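PDB 2D28: type II secretion ATPase XpsE from Xanthomonas campestris, which belongs to the GspE-like ATPases of bacterial type II secretion systems and is represented here by its N-terminal domain. Local coordinates for residues S35-G38 / L39-L43; V99-D103 / G104-L108; Y117-D120 / A121-A125. The protein carries 1 engineered substitution. All blocks are in the same frame, centred on the assembly; numbering follows the deposited sequence.

Contact 1 (S35-G38 / L39-L43); sequences SGMG and LLALL
The selenomethionine side chain of Met37 lies over the first turn of helix 39-45 and touches Ala41 and Leu42, at the point where a loop becomes a helix and Gly38 takes the N-cap position. Its CG does most of the touching: it is 3.7 Å from Ala41 CB and 3.8 Å from Leu42 CB. The same carbon comes still nearer to the backbone, with Met37 CG 3.5 Å from Leu42 N. CG stands anti to the backbone N (chi1 -151°), on the side of the carbonyl carbon, and this sends the chain forward over the helix start. Bends at the next two torsions then take SE past Leu42, the two side chains meeting at about a right angle, and bring CE back beside Ala41. A long, flexible, unbranched side chain suits such a place, since it can bend to follow an uneven surface of methyl and backbone groups.

Beneath this apolar layer the cap makes the first helical hydrogen bond, from Leu42 N to Gly38 O (2.9 Å), with a moderately bent N-H...O angle of 145°. Glycine is a common N-cap residue; it brings no side chain to the helix start, and here the bond uses its backbone carbonyl. The methyl of Ala41 sits beside the same carbonyl, with its CB 3.4 Å from Gly38 O. Leu43 N repeats the pattern one residue on by bonding to Leu39 O.

Further out, leucines pack the helix against its neighbours. Leu40 turns away from the loop to pack on Val11 and Leu14 of helix 6-16, while Leu43 reaches Ala28, Leu48 and Val49. The helix therefore presents a buried leucine side to the rest of the fold, and Met37 covers part of its beginning. Past CG, Met37 SE lies 3.9 Å from Leu42 CD1, and the terminal CE is 4.1 Å from Ala41 O.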
loop_
_atom_site.group_PDB
_atom_site.type_symbol
_atom_site.label_atom_id
_atom_site.label_comp_id
_atom_site.label_asym_id
_atom_site.label_seq_id
_atom_site.Cartn_x
_atom_site.Cartn_y
_atom_site.Cartn_z
ATOM N N SER A 35 -4.980 -15.390 10.172
ATOM C CA SER A 35 -6.346 -14.942 9.846
ATOM C C SER A 35 -6.571 -15.246 8.370
ATOM O O SER A 35 -7.569 -15.865 7.977
ATOM C CB SER A 35 -6.527 -13.472 10.140
ATOM N N GLY A 36 -5.664 -14.700 7.577
ATOM C CA GLY A 36 -4.938 -15.426 6.547
ATOM C C GLY A 36 -3.572 -14.841 6.833
ATOM O O GLY A 36 -2.729 -15.387 7.570
HETATM N N MSE A 37 -3.402 -13.655 6.268
HETATM C CA MSE A 37 -2.606 -12.600 6.858
HETATM C C MSE A 37 -1.101 -12.707 6.688
HETATM O O MSE A 37 -0.425 -13.541 7.312
HETATM C CB MSE A 37 -2.955 -12.462 8.332
HETATM C CG MSE A 37 -2.754 -11.076 8.838
HETATM SE SE MSE A 37 -4.213 -10.547 9.921
HETATM C CE MSE A 37 -5.032 -9.160 8.711
ATOM N N GLY A 38 -0.597 -11.822 5.842
ATOM C CA GLY A 38 0.835 -11.590 5.742
ATOM C C GLY A 38 1.417 -11.132 7.077
ATOM O O GLY A 38 0.692 -10.745 7.982
ATOM N N LEU A 39 2.733 -11.149 7.183
ATOM C CA LEU A 39 3.383 -10.766 8.437
ATOM C C LEU A 39 3.103 -9.295 8.723
ATOM O O LEU A 39 2.683 -8.944 9.844
ATOM C CB LEU A 39 4.901 -11.075 8.422
ATOM C CG LEU A 39 5.707 -10.625 9.643
ATOM C CD1 LEU A 39 5.029 -11.113 10.957
ATOM C CD2 LEU A 39 7.097 -11.161 9.521
ATOM N N LEU A 40 3.303 -8.420 7.737
ATOM C CA LEU A 40 3.153 -7.000 8.014
ATOM C C LEU A 40 1.675 -6.623 8.315
ATOM O O LEU A 40 1.375 -5.809 9.167
ATOM C CB LEU A 40 3.642 -6.164 6.833
ATOM C CG LEU A 40 5.174 -6.145 6.698
ATOM C CD1 LEU A 40 5.560 -5.599 5.336
ATOM C CD2 LEU A 40 5.784 -5.273 7.813
ATOM N N ALA A 41 0.781 -7.228 7.561
ATOM C CA ALA A 41 -0.690 -7.277 7.879
ATOM C C ALA A 41 -0.979 -7.679 9.306
ATOM O O ALA A 41 -1.723 -6.997 9.966
ATOM C CB ALA A 41 -1.396 -8.278 6.890
ATOM N N LEU A 42 -0.354 -8.735 9.805
ATOM C CA LEU A 42 -0.652 -9.236 11.136
ATOM C C LEU A 42 -0.158 -8.241 12.190
ATOM O O LEU A 42 -0.892 -7.934 13.135
ATOM C CB LEU A 42 -0.018 -10.579 11.362
ATOM C CG LEU A 42 -0.272 -11.251 12.704
ATOM C CD1 LEU A 42 -1.770 -11.527 12.854
ATOM C CD2 LEU A 42 0.541 -12.511 12.798
ATOM N N LEU A 43 1.062 -7.717 11.990
ATOM C CA LEU A 43 1.609 -6.651 12.828
ATOM C C LEU A 43 0.733 -5.432 12.894
ATOM O O LEU A 43 0.564 -4.832 13.959
ATOM C CB LEU A 43 3.053 -6.252 12.364
ATOM C CG LEU A 43 4.110 -7.350 12.478
ATOM C CD1 LEU A 43 5.387 -6.996 11.728
ATOM C CD2 LEU A 43 4.430 -7.630 13.987
#

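Contact 2 (V99-D103 / G104-L108)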
loop_
_atom_site.group_PDB
_atom_site.type_symbol
_atom_site.label_atom_id
_atom_site.label_comp_id
_atom_site.label_asym_id
_atom_site.label_seq_id
_atom_site.Cartn_x
_atom_site.Cartn_y
_atom_site.Cartn_z
ATOM N N VAL A 99 -5.544 7.471 -8.656
ATOM C CA VAL A 99 -5.713 8.904 -8.304
ATOM C C VAL A 99 -5.444 9.896 -9.425
ATOM O O VAL A 99 -5.644 11.123 -9.233
ATOM C CB VAL A 99 -4.945 9.317 -7.042
ATOM C CG1 VAL A 99 -5.493 8.574 -5.875
ATOM C CG2 VAL A 99 -3.422 9.057 -7.143
ATOM N N GLY A 100 -5.010 9.403 -10.573
ATOM C CA GLY A 100 -4.731 10.269 -11.696
ATOM C C GLY A 100 -4.042 9.497 -12.789
ATOM O O GLY A 100 -3.581 8.431 -12.564
ATOM N N GLU A 101 -3.942 10.104 -13.959
ATOM C CA GLU A 101 -3.262 9.549 -15.094
ATOM C C GLU A 101 -2.438 10.693 -15.715
ATOM O O GLU A 101 -3.014 11.750 -16.033
ATOM C CB GLU A 101 -4.303 9.026 -16.063
ATOM C CG GLU A 101 -4.179 7.578 -16.432
ATOM C CD GLU A 101 -5.265 7.069 -17.393
ATOM O OE1 GLU A 101 -4.917 6.374 -18.365
ATOM O OE2 GLU A 101 -6.467 7.346 -17.187
ATOM N N ARG A 102 -1.119 10.536 -15.784
ATOM C CA ARG A 102 -0.198 11.587 -16.270
ATOM C C ARG A 102 0.985 10.942 -17.050
ATOM O O ARG A 102 1.576 9.913 -16.642
ATOM C CB ARG A 102 0.365 12.442 -15.142
ATOM C CG ARG A 102 -0.626 13.110 -14.167
ATOM C CD ARG A 102 0.048 13.694 -12.885
ATOM N NE ARG A 102 0.767 12.661 -12.106
ATOM C CZ ARG A 102 1.942 12.798 -11.523
ATOM N NH1 ARG A 102 2.621 13.935 -11.577
ATOM N NH2 ARG A 102 2.468 11.780 -10.869
ATOM N N ASP A 103 1.336 11.567 -18.184
ATOM C CA ASP A 103 2.370 11.078 -19.107
ATOM C C ASP A 103 2.260 9.586 -19.400
ATOM O O ASP A 103 3.250 8.870 -19.470
ATOM C CB ASP A 103 3.778 11.446 -18.652
ATOM C CG ASP A 103 4.042 12.961 -18.718
ATOM O OD1 ASP A 103 3.293 13.658 -19.427
ATOM O OD2 ASP A 103 4.923 13.513 -18.026
ATOM N N GLY A 104 1.033 9.129 -19.618
ATOM C CA GLY A 104 0.806 7.771 -19.984
ATOM C C GLY A 104 0.922 6.733 -18.876
ATOM O O GLY A 104 0.913 5.509 -19.143
ATOM N N ARG A 105 1.009 7.204 -17.642
ATOM C CA ARG A 105 0.950 6.337 -16.476
ATOM C C ARG A 105 -0.209 6.621 -15.517
ATOM O O ARG A 105 -0.596 7.757 -15.238
ATOM C CB ARG A 105 2.265 6.396 -15.718
ATOM C CG ARG A 105 3.482 6.168 -16.606
ATOM C CD ARG A 105 4.831 6.178 -15.856
ATOM N NE ARG A 105 5.068 5.009 -15.029
ATOM C CZ ARG A 105 6.272 4.649 -14.566
ATOM N NH1 ARG A 105 7.296 5.389 -14.829
ATOM N NH2 ARG A 105 6.441 3.528 -13.865
ATOM N N LEU A 106 -0.718 5.555 -14.952
ATOM C CA LEU A 106 -1.736 5.608 -13.920
ATOM C C LEU A 106 -1.113 5.783 -12.553
ATOM O O LEU A 106 -0.359 4.905 -12.085
ATOM C CB LEU A 106 -2.583 4.309 -13.988
ATOM C CG LEU A 106 -3.805 4.324 -13.082
ATOM C CD1 LEU A 106 -4.904 5.272 -13.715
ATOM C CD2 LEU A 106 -4.295 2.894 -12.957
ATOM N N ASP A 107 -1.451 6.895 -11.879
ATOM C CA ASP A 107 -1.039 7.125 -10.540
ATOM C C ASP A 107 -1.878 6.250 -9.601
ATOM O O ASP A 107 -3.119 6.364 -9.579
ATOM C CB ASP A 107 -1.111 8.563 -10.119
ATOM C CG ASP A 107 -0.183 9.454 -10.882
ATOM O OD1 ASP A 107 1.047 9.205 -10.917
ATOM O OD2 ASP A 107 -0.598 10.437 -11.514
ATOM N N LEU A 108 -1.215 5.371 -8.856
ATOM C CA LEU A 108 -1.905 4.481 -7.932
ATOM C C LEU A 108 -1.386 4.680 -6.543
ATOM O O LEU A 108 -0.211 4.415 -6.244
ATOM C CB LEU A 108 -1.707 3.032 -8.379
ATOM C CG LEU A 108 -2.507 1.979 -7.622
ATOM C CD1 LEU A 108 -3.921 2.062 -8.143
ATOM C CD2 LEU A 108 -1.972 0.533 -7.747
HETATM O O HOH W 1 1.730 9.191 -13.603
#
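Arg102 and Asp107 join the two strands by a salt bridge, and here the contact is tightest. Arg102 NE reaches the syn side of Asp107 OD2 at 2.7 Å, nearly straight (166°), and the carboxylate lies at the edge of the guanidinium. The arginine chain bends at chi3 (-59°) to bring NE there, and the two flat groups are turned 37° apart. A second bond, from NH2 to OD1, is less certain because the position of OD1 is in doubt.

Alongside, Val99 N donates to Asp107 O (2.8 Å), and Val99 CG2 crosses the aspartate side chain, 3.8 Å from Asp107 CB. On the other face Glu101 lays its methylene CG against Leu106 CD1 (3.6 Å); a cacodylate ion lies near this leucine.

Toward the turn the packing gives way to solvent. Exposed Asp103 and Gly104 form its corner, both with positive phi, which glycine adopts easily. Arg105 leads its guanidinium away to Leu130 O. Paired backbone bonds, Arg102 N to Arg105 O and Arg105 N to Arg102 O, each 2.9 Å, make the closure of a two-residue beta hairpin with a type I' turn.

Contact 3 (Y117-D120 / A121-A125); sequences YAID and AVRLA
Asp120 and Arg123 run side by side along helix 116-126, pointing the same way, and join in a salt bridge spaced i to i+3. The helix is the crossover of a beta-alpha-beta unit, linking strand 105-110 to strand 130-134. Although the side chains are aligned, their flat ends are not: the carboxylate and guanidinium planes stand 75° apart. Arg123 NH1 approaches from above the carboxylate plane and meets Asp120 OD1 at 2.9 Å, while that oxygen lies at the edge of the guanidinium, close to its plane. The bond is single and somewhat bent, quite unlike a flat two-pronged pairing. A turn at chi3 (60°) in the arginine folds NH1 back toward the aspartate. Such a pair suits the outer side of a helix, where a short acid can be met by a long, flexible arginine near the surface.

Ile119 meets the same arginine one full turn back. The two side chains slant past each other, and Ile119 CG2 touches the methylene Arg123 CD at 3.9 Å, so the isoleucine uses the greasy part of the chain and leaves the charged end to Asp120. Ile119 also packs on Ile110 and Leu132 of the strands.

Ala118, Ala121 and Val122 turn toward the fold. Ala118 packs on Phe94 and Ala121 on Phe90 of helix 88-94, where a small methyl suits a bulky ring. The branched valine touches Phe90 too and packs toward the sheet on Leu130; its CG2 lies 3.3 Å from Ala118 O, within its own helix.

Regular i to i+4 backbone bonds hold these side chains at their spacing, among them Arg123 N to Ile119 O and Leu124 N to Asp120 O. Beside the bonded NH1, Arg123 CD also comes within 3.6 Å of Asp120 OD1.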
loop_
_atom_site.group_PDB
_atom_site.type_symbol
_atom_site.label_atom_id
_atom_site.label_comp_id
_atom_site.label_asym_id
_atom_site.label_seq_id
_atom_site.Cartn_x
_atom_site.Cartn_y
_atom_site.Cartn_z
ATOM N N TYR A 117 1.630 -9.511 -5.981
ATOM C CA TYR A 117 0.373 -10.125 -6.483
ATOM C C TYR A 117 -0.670 -9.060 -6.806
ATOM O O TYR A 117 -1.235 -9.001 -7.895
ATOM C CB TYR A 117 -0.187 -11.119 -5.421
ATOM C CG TYR A 117 -1.506 -11.718 -5.831
ATOM C CD1 TYR A 117 -1.564 -12.830 -6.705
ATOM C CD2 TYR A 117 -2.684 -11.066 -5.540
ATOM C CE1 TYR A 117 -2.824 -13.325 -7.134
ATOM C CE2 TYR A 117 -3.898 -11.543 -5.961
ATOM C CZ TYR A 117 -3.959 -12.682 -6.776
ATOM O OH TYR A 117 -5.204 -13.104 -7.216
ATOM N N ALA A 118 -0.869 -8.129 -5.880
ATOM C CA ALA A 118 -1.813 -7.076 -6.079
ATOM C C ALA A 118 -1.435 -6.143 -7.211
ATOM O O ALA A 118 -2.278 -5.755 -8.007
ATOM C CB ALA A 118 -1.993 -6.291 -4.781
ATOM N N ILE A 119 -0.166 -5.748 -7.241
ATOM C CA ILE A 119 0.285 -4.862 -8.266
ATOM C C ILE A 119 0.161 -5.511 -9.628
ATOM O O ILE A 119 -0.227 -4.814 -10.538
ATOM C CB ILE A 119 1.788 -4.455 -8.012
ATOM C CG1 ILE A 119 1.871 -3.517 -6.820
ATOM C CG2 ILE A 119 2.533 -3.908 -9.287
ATOM C CD1 ILE A 119 3.192 -3.507 -6.145
ATOM N N ASP A 120 0.617 -6.772 -9.764
ATOM C CA ASP A 120 0.493 -7.474 -11.044
ATOM C C ASP A 120 -0.987 -7.652 -11.459
ATOM O O ASP A 120 -1.322 -7.503 -12.630
ATOM C CB ASP A 120 1.297 -8.771 -11.040
ATOM C CG ASP A 120 2.780 -8.533 -11.066
ATOM O OD1 ASP A 120 3.219 -7.337 -11.177
ATOM O OD2 ASP A 120 3.567 -9.471 -10.830
ATOM N N ALA A 121 -1.878 -7.847 -10.491
ATOM C CA ALA A 121 -3.343 -7.819 -10.748
ATOM C C ALA A 121 -3.818 -6.493 -11.349
ATOM O O ALA A 121 -4.575 -6.472 -12.372
ATOM C CB ALA A 121 -4.104 -8.179 -9.459
ATOM N N VAL A 122 -3.308 -5.383 -10.806
ATOM C CA VAL A 122 -3.720 -4.077 -11.270
ATOM C C VAL A 122 -3.158 -3.840 -12.661
ATOM O O VAL A 122 -3.882 -3.347 -13.588
ATOM C CB VAL A 122 -3.302 -2.974 -10.240
ATOM C CG1 VAL A 122 -3.528 -1.640 -10.794
ATOM C CG2 VAL A 122 -4.096 -3.172 -8.962
ATOM N N ARG A 123 -1.916 -4.243 -12.854
ATOM C CA ARG A 123 -1.233 -4.025 -14.141
ATOM C C ARG A 123 -2.030 -4.770 -15.243
ATOM O O ARG A 123 -2.329 -4.221 -16.344
ATOM C CB ARG A 123 0.235 -4.561 -14.090
ATOM C CG ARG A 123 1.256 -3.731 -13.349
ATOM C CD ARG A 123 2.578 -4.359 -13.140
ATOM N NE ARG A 123 3.180 -4.667 -14.426
ATOM C CZ ARG A 123 3.833 -5.770 -14.762
ATOM N NH1 ARG A 123 4.106 -6.737 -13.921
ATOM N NH2 ARG A 123 4.222 -5.883 -16.030
ATOM N N LEU A 124 -2.411 -6.014 -14.937
ATOM C CA LEU A 124 -3.101 -6.866 -15.926
ATOM C C LEU A 124 -4.534 -6.374 -16.184
ATOM O O LEU A 124 -4.999 -6.316 -17.351
ATOM C CB LEU A 124 -3.167 -8.322 -15.459
ATOM C CG LEU A 124 -3.831 -9.316 -16.466
ATOM C CD1 LEU A 124 -3.023 -9.364 -17.834
ATOM C CD2 LEU A 124 -3.874 -10.739 -15.899
ATOM N N ALA A 125 -5.226 -6.000 -15.113
ATOM C CA ALA A 125 -6.640 -5.614 -15.236
ATOM C C ALA A 125 -6.791 -4.278 -15.943
ATOM O O ALA A 125 -7.757 -4.096 -16.725
ATOM C CB ALA A 125 -7.338 -5.579 -13.889
#

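How the contacts relate
From the N terminus the three contacts follow in series; none nests in or crosses another, and each is local. Contact 1 joins the loop 35-38 to the start of helix 39-45, among the N-terminal helices. Contact 2 closes the hairpin between strands 96-102 and 105-110, on the opposite side of the chain's centre, with its own centre about 29 Å from that of contact 1. Contact 3 spans successive turns of the helix that follows strand 105-110. Contacts 2 and 3 both belong to the MshEN domain and touch directly where Leu108 CD2 meets Val122 CG1 at 4.1 Å, joining sheet to crossover helix. Contact 1 touches neither.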